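Local coordinates for flavin-nucleotide-binding protein (Mycobacterium smegmatis, PDB 4YBN), which binds FAD and heme and is probably an oxidoreductase of the split beta-barrel, pyridoxamine 5'-phosphate oxidase-related family, at residues Thr135-Ala140 with Pro206-Val211; Leu39-His44 with Leu70-Glu75; Arg24-Leu29 with Phe52-Asp57; Gly56-Ile61 with Arg120-Ala125. All coordinates share one frame; numbering follows the deposited sequence.

In the fold
Contact 3 opens first, on helix 22-29, and closes when the chain returns along strand 44-55. Within that loop contact 2 opens at residues 39-44, the end of strand 34-41 and the hairpin turn, and closes on helix 68-74, so the two cross. Contact 4 starts where contact 3 ends, sharing Gly56 and Asp57. It crosses contact 2 and closes on helix 116-130, while Gly53 and Val60 pair the neighbouring strands. Ile61 of contact 4 also packs on Leu70 and Leu73 of contact 2. Contact 1 follows in series: helix 134-137, the next after 116-130, meets the late helix 209-212. Three contacts thus fasten helices to one antiparallel sheet, and the fourth joins two peripheral helices. No pair nests.

Contact 1: Thr135-Ala140 with Pro206-Val211; sequences TAELRA and PLPPSV
Glu137 and Ser210 join two short peripheral helices through a two-pronged polar contact, in which a carboxylate from helix 134-137 meets the first turn of helix 209-212. Each oxygen takes its own bond. Ser210 donates its hydroxyl, OG to Glu137 OE1 at 2.7 Å, on the syn side of the carboxylate but 30° out of its plane. The backbone N of Ser210 reaches Glu137 OE2 at 2.9 Å, by way of the syn lone pair. With OG lying between its backbone N and carbonyl carbon (chi1 65°), Ser210 offers both donors to the same group, while an extended Glu137 chain spans the gap.

Two prolines flank the grip. Pro208 CB lies 3.2 Å from Glu137 OE1, and Pro209 CD is equally near Glu137 OE2, at 3.2 Å. Neither proline has an N-H to give, so that of Ser210 is the first the helix can offer. Glu137 OE1 also forms a salt bridge with Arg134, which would probably help to hold its negative charge. The second subunit reaches this region too, its Trp182 packing on Pro208 and its Asp176 pairing with Arg139. A proline at the N-cap position, followed by an N-H and a hydroxyl bound to one carboxylate, exemplifies a helix N-terminus met by an acidic side chain, which the positive end of the helix dipole probably favours.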
# COMPACT_ATOMS: atom_id res chain seq x y z
N THR A 135 -11.91 13.81 -17.62
CA THR A 135 -11.65 15.20 -17.89
C THR A 135 -12.59 15.68 -19.00
O THR A 135 -13.06 16.80 -18.95
CB THR A 135 -10.18 15.41 -18.27
OG1 THR A 135 -9.38 15.32 -17.08
CG2 THR A 135 -9.94 16.74 -18.86
N ALA A 136 -12.86 14.85 -19.98
CA ALA A 136 -13.65 15.31 -21.10
C ALA A 136 -15.08 15.52 -20.63
O ALA A 136 -15.81 16.24 -21.27
CB ALA A 136 -13.60 14.28 -22.22
N GLU A 137 -15.49 14.89 -19.53
CA GLU A 137 -16.86 15.07 -18.99
C GLU A 137 -17.07 16.25 -18.05
O GLU A 137 -18.19 16.60 -17.76
CB GLU A 137 -17.34 13.80 -18.28
CG GLU A 137 -17.31 12.51 -19.17
CD GLU A 137 -17.35 11.20 -18.38
OE1 GLU A 137 -17.31 11.25 -17.11
OE2 GLU A 137 -17.39 10.11 -19.03
N LEU A 138 -16.01 16.83 -17.53
CA LEU A 138 -16.13 17.86 -16.54
C LEU A 138 -15.83 19.25 -17.14
O LEU A 138 -15.08 19.38 -18.09
CB LEU A 138 -15.09 17.62 -15.44
CG LEU A 138 -15.02 16.30 -14.71
CD1 LEU A 138 -13.67 16.09 -14.08
CD2 LEU A 138 -16.04 16.30 -13.61
N ARG A 139 -16.38 20.26 -16.53
CA ARG A 139 -15.87 21.63 -16.69
C ARG A 139 -14.36 21.76 -16.39
O ARG A 139 -13.78 20.97 -15.63
CB ARG A 139 -16.59 22.61 -15.78
CG ARG A 139 -16.30 22.55 -14.30
CD ARG A 139 -16.87 23.75 -13.57
NE ARG A 139 -16.78 23.66 -12.10
CZ ARG A 139 -15.64 23.76 -11.39
NH1 ARG A 139 -14.46 23.91 -11.95
NH2 ARG A 139 -15.68 23.61 -10.08
N ALA A 140 -13.75 22.74 -17.05
CA ALA A 140 -12.38 23.17 -16.79
C ALA A 140 -12.29 23.60 -15.34
O ALA A 140 -13.20 24.21 -14.80
CB ALA A 140 -12.01 24.35 -17.67
N PRO A 206 -27.89 9.33 -15.05
CA PRO A 206 -27.07 8.18 -15.42
C PRO A 206 -25.64 8.20 -14.96
O PRO A 206 -25.12 9.28 -14.60
CB PRO A 206 -27.07 8.22 -16.95
CG PRO A 206 -27.30 9.63 -17.24
CD PRO A 206 -28.27 10.10 -16.24
N LEU A 207 -25.00 7.05 -15.04
CA LEU A 207 -23.56 7.00 -14.77
C LEU A 207 -22.86 7.55 -15.97
O LEU A 207 -23.19 7.16 -17.05
CB LEU A 207 -23.07 5.62 -14.59
CG LEU A 207 -23.40 4.82 -13.38
CD1 LEU A 207 -22.82 3.44 -13.59
CD2 LEU A 207 -22.86 5.49 -12.12
N PRO A 208 -21.82 8.37 -15.77
CA PRO A 208 -21.02 8.80 -16.86
C PRO A 208 -20.17 7.70 -17.45
O PRO A 208 -19.89 6.69 -16.79
CB PRO A 208 -20.12 9.90 -16.26
CG PRO A 208 -20.49 10.10 -14.86
CD PRO A 208 -21.47 9.00 -14.47
N PRO A 209 -19.80 7.82 -18.73
CA PRO A 209 -19.10 6.69 -19.35
C PRO A 209 -17.84 6.34 -18.65
O PRO A 209 -17.53 5.17 -18.50
CB PRO A 209 -18.77 7.21 -20.76
CG PRO A 209 -19.91 8.12 -21.03
CD PRO A 209 -20.19 8.83 -19.73
N SER A 210 -17.13 7.35 -18.18
CA SER A 210 -15.89 7.11 -17.48
C SER A 210 -16.11 6.27 -16.26
O SER A 210 -15.29 5.42 -15.92
CB SER A 210 -15.24 8.42 -17.06
OG SER A 210 -15.99 9.15 -16.11
N VAL A 211 -17.23 6.49 -15.59
CA VAL A 211 -17.43 5.75 -14.38
C VAL A 211 -17.90 4.36 -14.75
O VAL A 211 -17.62 3.42 -14.02
CB VAL A 211 -18.47 6.40 -13.50
CG1 VAL A 211 -18.84 5.51 -12.32
CG2 VAL A 211 -17.94 7.71 -12.99

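Contact 2: Leu39-His44 with Leu70-Glu75; sequences LVRDGH and LRALAE
Leu39 and Ala72 form the close-packed half of a strand-on-helix contact: Leu39 CD1 touches Ala72 CB at 3.8 Å. A chi1 of 64° tucks the leucine's CG in over the main chain, on the side of both N and C, and sends this branch to the helix. Leu73 extends the apolar patch more loosely, its CD2 4.5 Å from Leu39 CD1.

The outer half is polar and exposed. Arg41, bent at both chi2 and chi3, folds back until one face of its guanidinium lies over the Ala72 methyl, with NH1 3.7 Å from Ala72 CB. Its NE donates to Val40 O at 2.8 Å, and this bond to its own strand steadies the flat group. A water then bridges the segments. It accepts weakly from Arg41 NH2 and donates to Ala72 O at 2.7 Å. Glu75 stands farther off, OE1 5.3 Å from Arg41 NH1, so its attraction is at most long-range.

Beyond Arg41 the chain reverses through a type I' turn ending at His44, the tip of the hairpin between strands 34-41 and 44-55. The strand and helix directions differ by 100°. Helix 68-74 is thus laid across the hairpin, its Leu73 also packing on Phe48 of strand 44-55 and Leu152 of strand 149-155, while Leu70 of the same helix touches FAD.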
# COMPACT_ATOMS: atom_id res chain seq x y z
N LEU A 39 10.21 11.13 3.28
CA LEU A 39 11.14 12.18 3.26
C LEU A 39 11.68 12.38 4.70
O LEU A 39 11.29 11.68 5.64
CB LEU A 39 10.49 13.46 2.78
CG LEU A 39 9.38 14.10 3.58
CD1 LEU A 39 9.36 15.60 3.35
CD2 LEU A 39 8.04 13.48 3.20
N VAL A 40 12.60 13.31 4.84
CA VAL A 40 13.27 13.56 6.12
C VAL A 40 12.92 14.98 6.54
O VAL A 40 12.94 15.93 5.72
CB VAL A 40 14.75 13.43 5.92
CG1 VAL A 40 15.50 13.55 7.24
CG2 VAL A 40 15.11 12.08 5.29
N ARG A 41 12.50 15.12 7.79
CA ARG A 41 12.34 16.43 8.45
C ARG A 41 13.11 16.42 9.74
O ARG A 41 12.92 15.50 10.59
CB ARG A 41 10.90 16.68 8.81
CG ARG A 41 9.99 16.65 7.61
CD ARG A 41 10.07 17.95 6.80
NE ARG A 41 11.14 18.01 5.79
CZ ARG A 41 11.54 19.13 5.17
NH1 ARG A 41 11.04 20.31 5.52
NH2 ARG A 41 12.48 19.08 4.24
N ASP A 42 14.03 17.37 9.88
CA ASP A 42 14.84 17.52 11.09
C ASP A 42 15.47 16.22 11.51
O ASP A 42 15.40 15.81 12.66
CB ASP A 42 14.00 18.15 12.20
CG ASP A 42 13.41 19.50 11.75
OD1 ASP A 42 14.08 20.20 10.94
OD2 ASP A 42 12.28 19.84 12.13
N GLY A 43 16.09 15.57 10.54
CA GLY A 43 16.73 14.31 10.77
C GLY A 43 15.82 13.11 10.95
O GLY A 43 16.31 11.99 10.89
N HIS A 44 14.52 13.34 11.12
CA HIS A 44 13.55 12.25 11.37
C HIS A 44 12.87 11.81 10.03
O HIS A 44 12.72 12.60 9.12
CB HIS A 44 12.51 12.71 12.42
CG HIS A 44 13.11 13.20 13.71
ND1 HIS A 44 14.29 12.70 14.24
CD2 HIS A 44 12.71 14.17 14.58
CE1 HIS A 44 14.58 13.33 15.36
NE2 HIS A 44 13.64 14.23 15.59
N LEU A 70 3.49 18.46 1.40
CA LEU A 70 3.70 18.81 -0.03
C LEU A 70 4.62 20.01 -0.19
O LEU A 70 5.46 20.01 -1.10
CB LEU A 70 2.37 19.01 -0.76
CG LEU A 70 1.54 17.73 -0.80
CD1 LEU A 70 0.23 18.11 -1.44
CD2 LEU A 70 2.19 16.63 -1.63
N ARG A 71 4.48 21.00 0.69
CA ARG A 71 5.42 22.15 0.69
C ARG A 71 6.86 21.74 0.87
O ARG A 71 7.75 22.29 0.25
CB ARG A 71 5.08 23.19 1.77
CG ARG A 71 4.00 24.16 1.41
CD ARG A 71 3.81 25.15 2.55
NE ARG A 71 2.60 25.93 2.35
CZ ARG A 71 2.24 26.96 3.11
NH1 ARG A 71 3.00 27.33 4.14
NH2 ARG A 71 1.11 27.61 2.83
N ALA A 72 7.10 20.77 1.70
CA ALA A 72 8.44 20.27 1.96
C ALA A 72 9.02 19.68 0.72
O ALA A 72 10.14 19.97 0.32
CB ALA A 72 8.43 19.27 3.11
N LEU A 73 8.21 18.94 -0.03
CA LEU A 73 8.66 18.39 -1.27
C LEU A 73 8.85 19.46 -2.34
O LEU A 73 9.78 19.38 -3.12
CB LEU A 73 7.63 17.39 -1.79
CG LEU A 73 7.46 16.10 -0.95
CD1 LEU A 73 6.26 15.35 -1.53
CD2 LEU A 73 8.70 15.25 -1.07
N ALA A 74 7.96 20.43 -2.38
CA ALA A 74 8.06 21.52 -3.33
C ALA A 74 9.38 22.34 -3.09
O ALA A 74 10.05 22.76 -4.01
CB ALA A 74 6.93 22.45 -3.15
N GLU A 75 9.79 22.40 -1.84
CA GLU A 75 11.02 23.12 -1.44
C GLU A 75 12.27 22.27 -1.63
O GLU A 75 13.38 22.72 -1.35
CB GLU A 75 10.90 23.57 0.00
CG GLU A 75 9.87 24.70 0.12
CD GLU A 75 9.46 25.08 1.56
OE1 GLU A 75 10.02 24.60 2.57
OE2 GLU A 75 8.49 25.85 1.72
O HOH W 1 12.16 20.71 2.03

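Contact 3: Arg24-Leu29 with Phe52-Asp57; sequences RLDDLL and FGRVGD
Asp26 and Arg54 carry the charged part of this contact, in which helix 22-29 packs against a strand of the split beta-barrel's antiparallel sheet. The carboxylate stacks over one face of the guanidinium, the planes only 10° apart. Asp26 OD1 is 3.5 Å from Arg54 NE, yet no N-H points at it, so the salt bridge is one of charges alone. Both partners have others: Asp26 OD1 pairs with Arg22, Arg54 NH2 with Asp30, and Arg54 NH1 donates to Gly56 O at 2.8 Å. An extended start to the arginine (chi1 -174°), followed by a bend at chi3, turns its head flat against the aspartate.

Apolar packing comes one helical turn on. Leu29 CD2 meets Phe52 CZ at 4.0 Å, the side chains crossing at about a right angle, and Leu29 CD1 lies 4.2 Å from Arg54 CD.

Water supplies the third kind of link. One molecule accepts from Arg54 N at 2.9 Å and lies within bonding reach of Leu29 O, though it may spend its protons on other acceptors; Leu29 O also takes a bond from Asn220. Another connects Asp26, weakly, with Asp57.

Asp57 is the second acid on Arg22, and this alternation of acids and arginines probably favours their ionised forms.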
# COMPACT_ATOMS: atom_id res chain seq x y z
N ARG A 24 7.58 -3.48 -17.03
CA ARG A 24 6.93 -4.03 -15.82
C ARG A 24 6.71 -2.96 -14.78
O ARG A 24 5.71 -2.96 -14.09
CB ARG A 24 7.78 -5.14 -15.21
CG ARG A 24 7.88 -6.38 -16.12
CD ARG A 24 8.35 -7.63 -15.35
NE ARG A 24 8.35 -8.82 -16.19
CZ ARG A 24 7.37 -9.73 -16.28
NH1 ARG A 24 6.26 -9.61 -15.54
NH2 ARG A 24 7.49 -10.77 -17.11
N LEU A 25 7.67 -2.05 -14.67
CA LEU A 25 7.48 -0.88 -13.85
C LEU A 25 6.27 -0.05 -14.20
O LEU A 25 5.44 0.24 -13.32
CB LEU A 25 8.72 -0.04 -13.81
CG LEU A 25 8.53 1.25 -13.01
CD1 LEU A 25 8.51 0.97 -11.51
CD2 LEU A 25 9.59 2.26 -13.37
N ASP A 26 6.10 0.28 -15.47
CA ASP A 26 4.94 1.02 -15.89
C ASP A 26 3.65 0.30 -15.64
O ASP A 26 2.63 0.91 -15.28
CB ASP A 26 5.05 1.38 -17.42
CG ASP A 26 6.13 2.39 -17.68
OD1 ASP A 26 6.62 2.97 -16.72
OD2 ASP A 26 6.49 2.63 -18.86
N ASP A 27 3.65 -1.00 -15.85
CA ASP A 27 2.48 -1.77 -15.59
C ASP A 27 2.06 -1.68 -14.10
O ASP A 27 0.90 -1.44 -13.79
CB ASP A 27 2.72 -3.24 -15.96
CG ASP A 27 1.46 -4.06 -15.83
OD1 ASP A 27 0.52 -3.80 -16.62
OD2 ASP A 27 1.37 -4.93 -14.92
N LEU A 28 3.02 -1.76 -13.21
CA LEU A 28 2.69 -1.57 -11.80
C LEU A 28 2.21 -0.20 -11.53
O LEU A 28 1.14 -0.02 -10.94
CB LEU A 28 3.90 -1.85 -10.95
CG LEU A 28 3.71 -1.65 -9.44
CD1 LEU A 28 2.63 -2.54 -8.93
CD2 LEU A 28 4.99 -1.88 -8.73
N LEU A 29 2.92 0.81 -12.04
CA LEU A 29 2.52 2.20 -11.80
C LEU A 29 1.20 2.58 -12.46
O LEU A 29 0.49 3.48 -12.03
CB LEU A 29 3.62 3.14 -12.29
CG LEU A 29 4.98 3.05 -11.63
CD1 LEU A 29 5.96 4.00 -12.19
CD2 LEU A 29 4.88 3.21 -10.11
N PHE A 52 -1.16 8.99 -6.97
CA PHE A 52 -0.23 9.46 -7.97
C PHE A 52 -0.73 8.94 -9.33
O PHE A 52 -1.50 7.95 -9.41
CB PHE A 52 1.16 8.96 -7.70
CG PHE A 52 1.35 7.55 -8.12
CD1 PHE A 52 0.95 6.49 -7.26
CD2 PHE A 52 1.82 7.23 -9.39
CE1 PHE A 52 1.00 5.16 -7.66
CE2 PHE A 52 1.88 5.91 -9.79
CZ PHE A 52 1.44 4.86 -8.95
N GLY A 53 -0.29 9.57 -10.40
CA GLY A 53 -0.46 9.00 -11.74
C GLY A 53 0.85 9.08 -12.51
O GLY A 53 1.64 10.02 -12.29
N ARG A 54 1.16 8.08 -13.30
CA ARG A 54 2.28 8.13 -14.19
C ARG A 54 1.84 8.88 -15.44
O ARG A 54 0.89 8.43 -16.14
CB ARG A 54 2.75 6.74 -14.58
CG ARG A 54 4.04 6.79 -15.38
CD ARG A 54 4.53 5.44 -15.90
NE ARG A 54 3.58 4.69 -16.74
CZ ARG A 54 3.50 4.84 -18.06
NH1 ARG A 54 4.33 5.63 -18.70
NH2 ARG A 54 2.65 4.13 -18.78
N VAL A 55 2.49 10.00 -15.72
CA VAL A 55 2.23 10.79 -16.94
C VAL A 55 3.47 10.71 -17.72
O VAL A 55 4.38 11.44 -17.49
CB VAL A 55 1.82 12.20 -16.61
CG1 VAL A 55 1.54 13.06 -17.86
CG2 VAL A 55 0.57 12.13 -15.73
N GLY A 56 3.50 9.72 -18.58
CA GLY A 56 4.69 9.41 -19.33
C GLY A 56 5.85 8.92 -18.49
O GLY A 56 5.74 7.87 -17.87
N ASP A 57 6.90 9.70 -18.41
CA ASP A 57 8.06 9.38 -17.63
C ASP A 57 8.14 10.24 -16.38
O ASP A 57 9.19 10.45 -15.82
CB ASP A 57 9.32 9.53 -18.46
CG ASP A 57 9.36 8.56 -19.63
OD1 ASP A 57 9.00 7.37 -19.51
OD2 ASP A 57 9.76 9.01 -20.70
O HOH W 2 8.02 5.24 -20.33
O HOH W 3 -0.57 5.75 -13.70

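Contact 4: Gly56-Ile61 with Arg120-Ala125; sequences GDELVI and RGYLDA
The Tyr122 hydroxyl donates a hydrogen bond to Glu58, OH to OE1 at 2.7 Å, and this bond is the polar part of the contact. The acceptor uses its syn lone pair and sits at the edge of the phenol ring, in its plane, with OE1 also 3.5 Å from Tyr122 CE1. Carboxylate and ring planes are turned 70° from each other. Nearer the CB end of the ring, Val60 adds an apolar touch, CG2 to Tyr122 CD1 at 4.1 Å.

Glu58 and Val60, two residues apart on one strand, both point to the helix, and the tyrosine lies across them. Strand 58-64 belongs to the antiparallel sheet of the split beta-barrel, and helix 116-130 packs on it here. The same strand carries His62, an axial ligand of the heme iron, and the next helical residue after the tyrosine, Leu123, touches the heme.

Farther out, Glu58 packs on Ala153 of strand 149-155 and Val60 on Val55 of strand 44-55, the strands that flank 58-64. Tyr122 is backed by Ile114. Glu58 OE2 lies close to Glu112 OE2, two like charges; their proximity may raise the pKa of one of them, whereas the Tyr122 bond to OE1 would tend to stabilise a charged Glu58.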
# COMPACT_ATOMS: atom_id res chain seq x y z
N GLY A 56 3.50 9.72 -18.58
CA GLY A 56 4.69 9.41 -19.33
C GLY A 56 5.85 8.92 -18.49
O GLY A 56 5.74 7.87 -17.87
N ASP A 57 6.90 9.70 -18.41
CA ASP A 57 8.06 9.38 -17.63
C ASP A 57 8.14 10.24 -16.38
O ASP A 57 9.19 10.45 -15.82
CB ASP A 57 9.32 9.53 -18.46
CG ASP A 57 9.36 8.56 -19.63
OD1 ASP A 57 9.00 7.37 -19.51
OD2 ASP A 57 9.76 9.01 -20.70
N GLU A 58 7.02 10.73 -15.93
CA GLU A 58 6.96 11.40 -14.65
C GLU A 58 5.89 10.74 -13.74
O GLU A 58 4.80 10.40 -14.22
CB GLU A 58 6.67 12.85 -14.84
CG GLU A 58 7.94 13.64 -15.09
CD GLU A 58 7.65 15.02 -15.54
OE1 GLU A 58 6.73 15.16 -16.41
OE2 GLU A 58 8.29 15.97 -15.01
N LEU A 59 6.19 10.63 -12.45
CA LEU A 59 5.19 10.34 -11.40
C LEU A 59 4.69 11.60 -10.78
O LEU A 59 5.43 12.43 -10.22
CB LEU A 59 5.88 9.45 -10.39
CG LEU A 59 5.13 8.71 -9.31
CD1 LEU A 59 5.96 7.50 -8.86
CD2 LEU A 59 4.82 9.64 -8.16
N VAL A 60 3.40 11.81 -10.90
CA VAL A 60 2.80 13.08 -10.55
C VAL A 60 1.85 12.98 -9.38
O VAL A 60 1.02 12.09 -9.37
CB VAL A 60 2.03 13.62 -11.78
CG1 VAL A 60 1.45 14.98 -11.49
CG2 VAL A 60 2.97 13.65 -12.99
N ILE A 61 1.94 13.92 -8.44
CA ILE A 61 1.02 14.01 -7.33
C ILE A 61 0.48 15.39 -7.23
O ILE A 61 1.02 16.36 -7.82
CB ILE A 61 1.72 13.60 -5.99
CG1 ILE A 61 2.91 14.53 -5.64
CG2 ILE A 61 2.21 12.15 -6.12
CD1 ILE A 61 3.69 14.19 -4.41
N ARG A 120 -2.58 23.05 -15.31
CA ARG A 120 -3.84 22.65 -15.90
C ARG A 120 -3.69 21.37 -16.72
O ARG A 120 -4.49 20.40 -16.59
CB ARG A 120 -4.42 23.78 -16.73
CG ARG A 120 -5.76 23.41 -17.35
CD ARG A 120 -6.36 24.50 -18.24
NE ARG A 120 -6.52 25.80 -17.59
CZ ARG A 120 -7.52 26.14 -16.78
NH1 ARG A 120 -8.50 25.30 -16.52
NH2 ARG A 120 -7.56 27.35 -16.22
N GLY A 121 -2.64 21.31 -17.50
CA GLY A 121 -2.43 20.17 -18.38
C GLY A 121 -2.05 18.91 -17.57
O GLY A 121 -2.51 17.80 -17.87
N TYR A 122 -1.18 19.07 -16.56
CA TYR A 122 -0.79 17.92 -15.72
C TYR A 122 -1.95 17.44 -14.88
O TYR A 122 -2.15 16.22 -14.78
CB TYR A 122 0.38 18.26 -14.84
CG TYR A 122 1.73 18.07 -15.47
CD1 TYR A 122 2.35 16.83 -15.47
CD2 TYR A 122 2.38 19.12 -16.13
CE1 TYR A 122 3.60 16.66 -15.99
CE2 TYR A 122 3.62 18.91 -16.71
CZ TYR A 122 4.22 17.67 -16.61
OH TYR A 122 5.45 17.45 -17.16
N LEU A 123 -2.79 18.35 -14.36
CA LEU A 123 -3.91 17.93 -13.56
C LEU A 123 -4.98 17.18 -14.36
O LEU A 123 -5.50 16.17 -13.92
CB LEU A 123 -4.54 19.07 -12.77
CG LEU A 123 -3.61 19.62 -11.71
CD1 LEU A 123 -4.18 20.87 -11.09
CD2 LEU A 123 -3.33 18.62 -10.58
N ASP A 124 -5.21 17.60 -15.59
CA ASP A 124 -6.08 16.93 -16.49
C ASP A 124 -5.53 15.54 -16.72
O ASP A 124 -6.30 14.53 -16.69
CB ASP A 124 -6.21 17.66 -17.84
CG ASP A 124 -7.11 18.93 -17.77
OD1 ASP A 124 -7.63 19.32 -16.70
OD2 ASP A 124 -7.26 19.57 -18.83
N ALA A 125 -4.26 15.45 -17.04
CA ALA A 125 -3.68 14.11 -17.28
C ALA A 125 -3.75 13.24 -15.99
O ALA A 125 -4.00 12.08 -16.07
CB ALA A 125 -2.27 14.18 -17.80